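Local coordinates for protein NAD_Gly3P_dh, NAD-dependent glycerol-3-phosphate dehydrogenase (Streptosporangium roseum, PDB 5OCM) that reduces imines to amines as an NADPH-dependent imine reductase, probably related to the beta-hydroxyacid dehydrogenases, at residues A[25-30]-A[146-151]. Numbering follows the deposited sequence.
Sequences DGHATT and EPTLRS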
ATOM      1  N   ASP A  25     -19.536   7.723 -23.628  1.00 15.84           N
ATOM      2  CA  ASP A  25     -19.865   9.123 -23.427  1.00 18.48           C
ATOM      3  C   ASP A  25     -20.312   9.864 -24.666  1.00 17.64           C
ATOM      4  O   ASP A  25     -20.424  11.084 -24.643  1.00 19.29           O
ATOM      5  CB  ASP A  25     -18.734   9.856 -22.747  1.00 20.69           C
ATOM      6  CG  ASP A  25     -18.752   9.653 -21.212  1.00 32.18           C
ATOM      7  OD1 ASP A  25     -19.608   8.872 -20.648  1.00 36.80           O
ATOM      8  OD2 ASP A  25     -17.891  10.295 -20.593  1.00 40.04           O
ATOM      9  N   GLY A  26     -20.559   9.130 -25.734  1.00 16.01           N
ATOM     10  CA  GLY A  26     -21.219   9.690 -26.905  1.00 17.06           C
ATOM     11  C   GLY A  26     -20.251  10.241 -27.909  1.00 15.57           C
ATOM     12  O   GLY A  26     -20.681  10.852 -28.856  1.00 17.10           O
ATOM     13  N   HIS A  27     -18.949  10.076 -27.721  1.00 13.57           N
ATOM     14  CA  HIS A  27     -17.983  10.633 -28.698  1.00 15.44           C
ATOM     15  C   HIS A  27     -17.901   9.737 -29.942  1.00 14.82           C
ATOM     16  O   HIS A  27     -17.802   8.514 -29.835  1.00 15.70           O
ATOM     17  CB  HIS A  27     -16.591  10.765 -28.095  1.00 15.69           C
ATOM     18  CG  HIS A  27     -16.558  11.644 -26.899  1.00 18.98           C
ATOM     19  ND1 HIS A  27     -16.678  13.013 -26.982  1.00 21.66           N
ATOM     20  CD2 HIS A  27     -16.431  11.346 -25.582  1.00 18.33           C
ATOM     21  CE1 HIS A  27     -16.649  13.521 -25.752  1.00 21.40           C
ATOM     22  NE2 HIS A  27     -16.503  12.525 -24.889  1.00 18.07           N
ATOM     23  N   ALA A  28     -17.920  10.336 -31.122  1.00 14.43           N
ATOM     24  CA  ALA A  28     -17.619   9.605 -32.337  1.00 15.57           C
ATOM     25  C   ALA A  28     -16.161   9.171 -32.304  1.00 15.77           C
ATOM     26  O   ALA A  28     -15.279  10.029 -32.157  1.00 15.93           O
ATOM     27  CB  ALA A  28     -17.910  10.448 -33.568  1.00 30.00           C
ATOM     28  N   THR A  29     -15.935   7.883 -32.441  1.00 13.40           N
ATOM     29  CA  THR A  29     -14.644   7.290 -32.177  1.00 13.72           C
ATOM     30  C   THR A  29     -14.180   6.425 -33.333  1.00 14.48           C
ATOM     31  O   THR A  29     -14.874   5.491 -33.755  1.00 14.61           O
ATOM     32  CB  THR A  29     -14.689   6.450 -30.864  1.00 14.62           C
ATOM     33  OG1 THR A  29     -15.165   7.272 -29.812  1.00 15.24           O
ATOM     34  CG2 THR A  29     -13.352   5.946 -30.526  1.00 14.77           C
ATOM     35  N   THR A  30     -12.982   6.715 -33.837  1.00 13.46           N
ATOM     36  CA  THR A  30     -12.292   5.879 -34.812  1.00 13.28           C
ATOM     37  C   THR A  30     -11.182   5.089 -34.098  1.00 13.19           C
ATOM     38  O   THR A  30     -10.481   5.618 -33.219  1.00 14.06           O
ATOM     39  CB  THR A  30     -11.680   6.713 -35.935  1.00 13.59           C
ATOM     40  OG1 THR A  30     -12.748   7.361 -36.668  1.00 12.71           O
ATOM     41  CG2 THR A  30     -10.860   5.882 -36.893  1.00 15.95           C
ATOM     42  N   GLU A 146      -9.787  18.697 -21.986  1.00 20.27           N
ATOM     43  CA  GLU A 146     -10.223  18.079 -20.708  1.00 19.35           C
ATOM     44  C   GLU A 146     -11.645  17.541 -20.748  1.00 18.43           C
ATOM     45  O   GLU A 146     -11.885  16.459 -20.203  1.00 19.23           O
ATOM     46  CB  GLU A 146     -10.012  19.040 -19.522  1.00 23.08           C
ATOM     47  CG  GLU A 146     -10.468  18.563 -18.129  1.00 24.08           C
ATOM     48  CD  GLU A 146     -10.291  19.634 -17.000  1.00 33.75           C
ATOM     49  OE1 GLU A 146     -10.225  20.886 -17.301  1.00 36.03           O
ATOM     50  OE2 GLU A 146     -10.153  19.226 -15.813  1.00 33.88           O
ATOM     51  N   PRO A 147     -12.597  18.265 -21.362  1.00 19.74           N
ATOM     52  CA  PRO A 147     -13.973  17.725 -21.340  1.00 20.36           C
ATOM     53  C   PRO A 147     -14.098  16.371 -22.036  1.00 18.79           C
ATOM     54  O   PRO A 147     -14.786  15.484 -21.508  1.00 18.07           O
ATOM     55  CB  PRO A 147     -14.815  18.821 -22.055  1.00 23.03           C
ATOM     56  CG  PRO A 147     -14.027  20.065 -21.864  1.00 22.53           C
ATOM     57  CD  PRO A 147     -12.560  19.639 -21.885  1.00 22.08           C
ATOM     58  N   THR A 148     -13.367  16.167 -23.127  1.00 14.72           N
ATOM     59  CA  THR A 148     -13.300  14.877 -23.788  1.00 15.99           C
ATOM     60  C   THR A 148     -12.424  13.853 -23.028  1.00 15.20           C
ATOM     61  O   THR A 148     -12.852  12.704 -22.843  1.00 13.52           O
ATOM     62  CB  THR A 148     -12.795  15.031 -25.225  1.00 17.41           C
ATOM     63  OG1 THR A 148     -13.714  15.886 -25.884  1.00 17.00           O
ATOM     64  CG2 THR A 148     -12.805  13.727 -25.956  1.00 17.82           C
ATOM     65  N   LEU A 149     -11.251  14.279 -22.580  1.00 14.86           N
ATOM     66  CA  LEU A 149     -10.377  13.392 -21.798  1.00 16.94           C
ATOM     67  C   LEU A 149     -11.075  12.883 -20.540  1.00 15.38           C
ATOM     68  O   LEU A 149     -10.842  11.735 -20.131  1.00 14.45           O
ATOM     69  CB  LEU A 149      -9.077  14.090 -21.412  1.00 17.97           C
ATOM     70  CG  LEU A 149      -8.200  14.333 -22.673  1.00 21.38           C
ATOM     71  CD1 LEU A 149      -7.048  15.292 -22.366  1.00 24.66           C
ATOM     72  CD2 LEU A 149      -7.723  13.064 -23.374  1.00 24.09           C
ATOM     73  N   ARG A 150     -11.939  13.709 -19.954  1.00 13.86           N
ATOM     74  CA  ARG A 150     -12.686  13.290 -18.752  1.00 16.38           C
ATOM     75  C   ARG A 150     -13.587  12.085 -18.961  1.00 15.81           C
ATOM     76  O   ARG A 150     -13.978  11.426 -17.974  1.00 15.05           O
ATOM     77  CB  ARG A 150     -13.488  14.455 -18.115  1.00 18.62           C
ATOM     78  CG  ARG A 150     -12.595  15.401 -17.311  1.00 26.69           C
ATOM     79  CD  ARG A 150     -13.273  16.663 -16.735  1.00 29.82           C
ATOM     80  NE  ARG A 150     -14.326  16.185 -15.824  1.00 33.39           N
ATOM     81  CZ  ARG A 150     -14.125  15.726 -14.563  1.00 35.98           C
ATOM     82  NH1 ARG A 150     -12.919  15.748 -13.976  1.00 33.40           N
ATOM     83  NH2 ARG A 150     -15.174  15.243 -13.886  1.00 34.16           N
ATOM     84  N   SER A 151     -13.900  11.709 -20.203  1.00 13.47           N
ATOM     85  CA  SER A 151     -14.600  10.461 -20.450  1.00 16.15           C
ATOM     86  C   SER A 151     -13.889   9.241 -19.905  1.00 14.72           C
ATOM     87  O   SER A 151     -14.516   8.224 -19.620  1.00 13.43           O
ATOM     88  CB  SER A 151     -14.836  10.249 -21.958  1.00 19.68           C
ATOM     89  OG  SER A 151     -15.735  11.250 -22.414  1.00 24.08           O
TER
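His27 points its imidazole edge at Ser151, and the serine hydroxyl passes the link on to Asp25. His27 NE2 donates to Ser151 OG at 2.9 Å, and the oxygen lies close to the ring plane. Ser151 OG in turn donates to Asp25 OD2 at 3.0 Å. It meets that oxygen on the anti side, 16° out of the carboxylate plane. The buried hydroxyl is thus gripped by two bonds, one received and one given. Ser151 OG is turned anti to its own carbonyl carbon (chi1 -66°), which brings it between NE2 and the carboxylate.

Thr148 adds a nonpolar contact. Its methyl CG2 sits over one face of the His27 ring, 4.0 Å from the centroid and 15° off the normal, a CH-pi contact. Asp25 O lies loosely over the rim of the opposite face. The bond from NE2 limits how far the ring can turn. With an alanine in place of His27, Ser151 OG is likely to lose its donor and the Thr148 methyl its ring, leaving a gap between the segments.

Phe22 of helix 13-24 touches both Thr148 and Ser151. That helix ends in a Schellman motif with Gly26 as C-prime residue. The contact joins the helix-to-strand turn of the first beta-alpha-beta unit (6-9, 13-24, 29-32) of the Rossmann-type NADP-binding domain to the last turns of helix 139-149 and the 3-10 turn carrying Ser151.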